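Local coordinates for CRISPR-associated endonuclease Cas9 (Campylobacter jejuni subsp. jejuni serotype O:2, PDB 5X2H), which cleaves DNA targets matched by a bound guide RNA, using separate RuvC-like and HNH nuclease domains, in bacterial defence against mobile genetic elements, at residues 472-484 with 498-510. Numbering follows the deposited sequence.
Sequences LLKKYGKVHKINI and VLNYTKDYLDFLP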
# COMPACT_ATOMS: atom_id res chain seq x y z
N LEU A 472 5.11 17.01 24.86
CA LEU A 472 4.56 18.11 25.65
C LEU A 472 4.20 17.64 27.05
O LEU A 472 4.42 18.36 28.03
CB LEU A 472 3.34 18.70 24.94
CG LEU A 472 3.62 19.49 23.67
CD1 LEU A 472 2.33 19.76 22.90
CD2 LEU A 472 4.33 20.79 24.00
N LEU A 473 3.63 16.44 27.17
CA LEU A 473 3.28 15.91 28.48
C LEU A 473 4.52 15.72 29.34
O LEU A 473 4.49 15.99 30.55
CB LEU A 473 2.52 14.59 28.32
CG LEU A 473 1.14 14.67 27.67
CD1 LEU A 473 0.56 13.27 27.45
CD2 LEU A 473 0.20 15.51 28.51
N LYS A 474 5.62 15.27 28.74
CA LYS A 474 6.85 15.12 29.51
C LYS A 474 7.43 16.46 29.93
O LYS A 474 8.05 16.57 30.99
CB LYS A 474 7.89 14.34 28.69
CG LYS A 474 9.02 13.75 29.53
CD LYS A 474 10.39 14.07 28.96
CE LYS A 474 10.67 13.28 27.69
NZ LYS A 474 10.82 11.82 27.97
N LYS A 475 7.21 17.51 29.12
CA LYS A 475 7.83 18.80 29.40
C LYS A 475 7.04 19.60 30.43
O LYS A 475 7.63 20.28 31.28
CB LYS A 475 7.98 19.60 28.10
CG LYS A 475 8.86 20.84 28.21
CD LYS A 475 8.90 21.60 26.88
CE LYS A 475 9.77 22.85 26.95
NZ LYS A 475 11.22 22.56 26.76
N TYR A 476 5.70 19.54 30.38
CA TYR A 476 4.87 20.38 31.22
C TYR A 476 3.93 19.62 32.16
O TYR A 476 3.31 20.26 33.02
CB TYR A 476 4.02 21.33 30.36
CG TYR A 476 4.83 22.20 29.42
CD1 TYR A 476 5.53 23.30 29.89
CD2 TYR A 476 4.88 21.93 28.06
CE1 TYR A 476 6.26 24.10 29.04
CE2 TYR A 476 5.61 22.72 27.20
CZ TYR A 476 6.30 23.81 27.69
OH TYR A 476 7.03 24.60 26.84
N GLY A 477 3.81 18.31 32.02
CA GLY A 477 2.92 17.55 32.89
C GLY A 477 1.50 17.49 32.38
O GLY A 477 1.18 17.92 31.27
N LYS A 478 0.62 16.95 33.23
CA LYS A 478 -0.76 16.72 32.85
C LYS A 478 -1.47 18.03 32.51
O LYS A 478 -1.11 19.11 33.00
CB LYS A 478 -1.52 16.01 33.98
CG LYS A 478 -1.15 14.55 34.17
CD LYS A 478 -2.05 13.91 35.23
CE LYS A 478 -1.64 12.48 35.54
NZ LYS A 478 -1.75 11.59 34.36
N VAL A 479 -2.50 17.92 31.67
CA VAL A 479 -3.23 19.06 31.13
C VAL A 479 -4.72 18.81 31.34
O VAL A 479 -5.17 17.68 31.54
CB VAL A 479 -2.91 19.29 29.64
CG1 VAL A 479 -3.46 20.61 29.14
CG2 VAL A 479 -1.40 19.24 29.41
N HIS A 480 -5.50 19.90 31.32
CA HIS A 480 -6.94 19.77 31.52
C HIS A 480 -7.67 19.42 30.23
O HIS A 480 -8.64 18.65 30.25
CB HIS A 480 -7.52 21.07 32.09
CG HIS A 480 -6.86 21.54 33.34
ND1 HIS A 480 -7.18 21.03 34.58
CD2 HIS A 480 -5.90 22.47 33.55
CE1 HIS A 480 -6.44 21.63 35.50
NE2 HIS A 480 -5.66 22.51 34.90
N LYS A 481 -7.24 19.99 29.10
CA LYS A 481 -8.04 19.93 27.89
C LYS A 481 -7.15 19.83 26.66
O LYS A 481 -5.99 20.26 26.68
CB LYS A 481 -8.94 21.17 27.76
CG LYS A 481 -10.33 20.86 27.23
CD LYS A 481 -10.87 22.00 26.40
CE LYS A 481 -12.13 21.58 25.67
NZ LYS A 481 -12.53 22.56 24.62
N ILE A 482 -7.70 19.24 25.60
CA ILE A 482 -7.04 19.15 24.30
C ILE A 482 -8.05 19.52 23.23
O ILE A 482 -9.17 18.99 23.21
CB ILE A 482 -6.45 17.75 24.04
CG1 ILE A 482 -5.29 17.47 24.99
CG2 ILE A 482 -5.99 17.63 22.59
CD1 ILE A 482 -4.61 16.14 24.74
N ASN A 483 -7.67 20.45 22.35
CA ASN A 483 -8.50 20.86 21.22
C ASN A 483 -7.84 20.42 19.92
O ASN A 483 -6.61 20.44 19.81
CB ASN A 483 -8.70 22.38 21.22
CG ASN A 483 -9.41 22.88 22.47
OD1 ASN A 483 -9.47 22.18 23.48
ND2 ASN A 483 -9.94 24.09 22.40
N ILE A 484 -8.66 20.03 18.95
CA ILE A 484 -8.17 19.40 17.72
C ILE A 484 -8.99 19.89 16.53
O ILE A 484 -10.21 20.07 16.64
CB ILE A 484 -8.23 17.86 17.83
CG1 ILE A 484 -7.22 17.35 18.86
CG2 ILE A 484 -8.00 17.19 16.48
CD1 ILE A 484 -7.41 15.91 19.25
N VAL A 498 -8.83 10.70 16.06
CA VAL A 498 -7.82 11.15 17.02
C VAL A 498 -8.47 11.55 18.33
O VAL A 498 -7.92 11.31 19.42
CB VAL A 498 -7.00 12.31 16.41
CG1 VAL A 498 -6.11 12.94 17.47
CG2 VAL A 498 -6.16 11.80 15.24
N LEU A 499 -9.66 12.15 18.26
CA LEU A 499 -10.35 12.58 19.47
C LEU A 499 -10.79 11.39 20.32
O LEU A 499 -10.55 11.35 21.53
CB LEU A 499 -11.55 13.46 19.10
CG LEU A 499 -12.44 13.98 20.22
CD1 LEU A 499 -12.80 15.44 19.98
CD2 LEU A 499 -13.71 13.14 20.35
N ASN A 500 -11.44 10.40 19.69
CA ASN A 500 -11.87 9.22 20.43
C ASN A 500 -10.68 8.44 20.96
O ASN A 500 -10.73 7.88 22.06
CB ASN A 500 -12.74 8.32 19.54
CG ASN A 500 -14.07 8.95 19.20
OD1 ASN A 500 -14.72 9.57 20.05
ND2 ASN A 500 -14.50 8.79 17.96
N TYR A 501 -9.60 8.38 20.18
CA TYR A 501 -8.38 7.70 20.61
C TYR A 501 -7.73 8.42 21.79
O TYR A 501 -7.12 7.78 22.65
CB TYR A 501 -7.44 7.58 19.41
CG TYR A 501 -5.96 7.38 19.66
CD1 TYR A 501 -5.49 6.41 20.53
CD2 TYR A 501 -5.03 8.13 18.95
CE1 TYR A 501 -4.12 6.23 20.73
CE2 TYR A 501 -3.67 7.95 19.13
CZ TYR A 501 -3.22 7.00 20.02
OH TYR A 501 -1.87 6.84 20.19
N THR A 502 -7.89 9.74 21.88
CA THR A 502 -7.27 10.48 22.97
C THR A 502 -8.08 10.39 24.26
O THR A 502 -7.51 10.20 25.34
CB THR A 502 -7.07 11.95 22.57
OG1 THR A 502 -6.29 12.01 21.37
CG2 THR A 502 -6.35 12.71 23.67
N LYS A 503 -9.41 10.50 24.18
CA LYS A 503 -10.21 10.47 25.39
C LYS A 503 -10.43 9.07 25.93
O LYS A 503 -10.81 8.92 27.09
CB LYS A 503 -11.57 11.15 25.16
CG LYS A 503 -12.51 10.44 24.20
CD LYS A 503 -13.87 11.13 24.21
CE LYS A 503 -14.72 10.75 23.01
NZ LYS A 503 -15.17 9.33 23.03
N ASP A 504 -10.18 8.03 25.12
CA ASP A 504 -10.32 6.67 25.61
C ASP A 504 -9.09 6.18 26.36
O ASP A 504 -9.19 5.23 27.13
CB ASP A 504 -10.60 5.71 24.45
CG ASP A 504 -12.05 5.72 24.02
OD1 ASP A 504 -12.83 6.54 24.55
OD2 ASP A 504 -12.42 4.90 23.15
N TYR A 505 -7.92 6.81 26.15
CA TYR A 505 -6.67 6.26 26.64
C TYR A 505 -5.79 7.23 27.42
O TYR A 505 -4.79 6.78 28.00
CB TYR A 505 -5.85 5.68 25.48
CG TYR A 505 -6.41 4.40 24.93
CD1 TYR A 505 -6.01 3.17 25.44
CD2 TYR A 505 -7.35 4.41 23.91
CE1 TYR A 505 -6.52 1.99 24.94
CE2 TYR A 505 -7.88 3.23 23.41
CZ TYR A 505 -7.46 2.02 23.93
OH TYR A 505 -7.97 0.85 23.44
N LEU A 506 -6.11 8.52 27.46
CA LEU A 506 -5.28 9.49 28.15
C LEU A 506 -5.96 9.96 29.43
O LEU A 506 -7.16 10.22 29.45
CB LEU A 506 -4.98 10.70 27.26
CG LEU A 506 -3.87 11.63 27.76
CD1 LEU A 506 -2.51 10.96 27.61
CD2 LEU A 506 -3.89 12.97 27.04
N ASP A 507 -5.17 10.06 30.50
CA ASP A 507 -5.67 10.55 31.78
C ASP A 507 -5.38 12.04 31.89
O ASP A 507 -4.24 12.48 31.68
CB ASP A 507 -5.01 9.80 32.94
CG ASP A 507 -5.66 10.11 34.27
OD1 ASP A 507 -6.80 10.62 34.28
OD2 ASP A 507 -5.03 9.84 35.32
N PHE A 508 -6.40 12.82 32.22
CA PHE A 508 -6.32 14.27 32.28
C PHE A 508 -6.34 14.75 33.73
O PHE A 508 -6.58 13.99 34.67
CB PHE A 508 -7.46 14.92 31.50
CG PHE A 508 -7.34 14.79 30.01
CD1 PHE A 508 -7.81 13.66 29.36
CD2 PHE A 508 -6.75 15.80 29.27
CE1 PHE A 508 -7.69 13.55 27.99
CE2 PHE A 508 -6.64 15.69 27.89
CZ PHE A 508 -7.11 14.56 27.25
N LEU A 509 -6.07 16.04 33.89
CA LEU A 509 -6.22 16.67 35.19
C LEU A 509 -7.70 16.81 35.53
O LEU A 509 -8.52 17.10 34.65
CB LEU A 509 -5.57 18.05 35.21
CG LEU A 509 -4.05 18.13 35.35
CD1 LEU A 509 -3.58 19.57 35.35
CD2 LEU A 509 -3.59 17.42 36.61
N PRO A 510 -8.09 16.58 36.78
CA PRO A 510 -9.48 16.84 37.18
C PRO A 510 -9.81 18.31 37.03
O PRO A 510 -9.09 19.18 37.53
CB PRO A 510 -9.52 16.39 38.64
CG PRO A 510 -8.37 15.43 38.78
CD PRO A 510 -7.31 15.96 37.86
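Leu-509 is the bump that fills the hollow between Lys-478 and His-480. Its CD1 sits over one face of the imidazole, 3.8 Å from the ring centroid of His-480 and 22° off the normal, a CH-pi contact, while CG of Leu-509 rests 3.6 Å from CB of Lys-478. The backbone pins this leucine in place: Leu-509 N donates to Val-479 O at 3.0 Å, the N-H pointing almost straight at an oxygen that it meets from above the carbonyl plane. The Lys-478 amine is held chiefly by a salt bridge to Asp-439, with a long one to Asp-507. With chi1 at -72°, the Phe-508 ring stands beside its own backbone N, where its edge comes against Val-479 O. In the ring plane, CE2 of Phe-508 meets CG1 of Ile-482 at 3.7 Å, the two side chains crossing at about a right angle; Val-530 also touches the ring. CD1 of Ile-482 reaches CG2 of Thr-502 and CD2 of Leu-506, both at 4.0 Å. The other Leu-506 branch turns to helix 456-476, its CD1 meeting CD1 of Leu-473 tip to tip at 3.8 Å. At the far end, CD1 of Ile-484 abuts CG1 of Val-498. Helix 498-505 packs nearly antiparallel to strand 481-484, axes 10.0 Å apart, and the chain leaving it, 506-510, closes over turn 477-480. Together they cover a central strand of the RNase H-like sheet of the RuvC domain, flanked by parallel strands 10-15 and 530-532; the Ile-484 end lies near Glu-485 and Asp-14, predicted magnesium ligands.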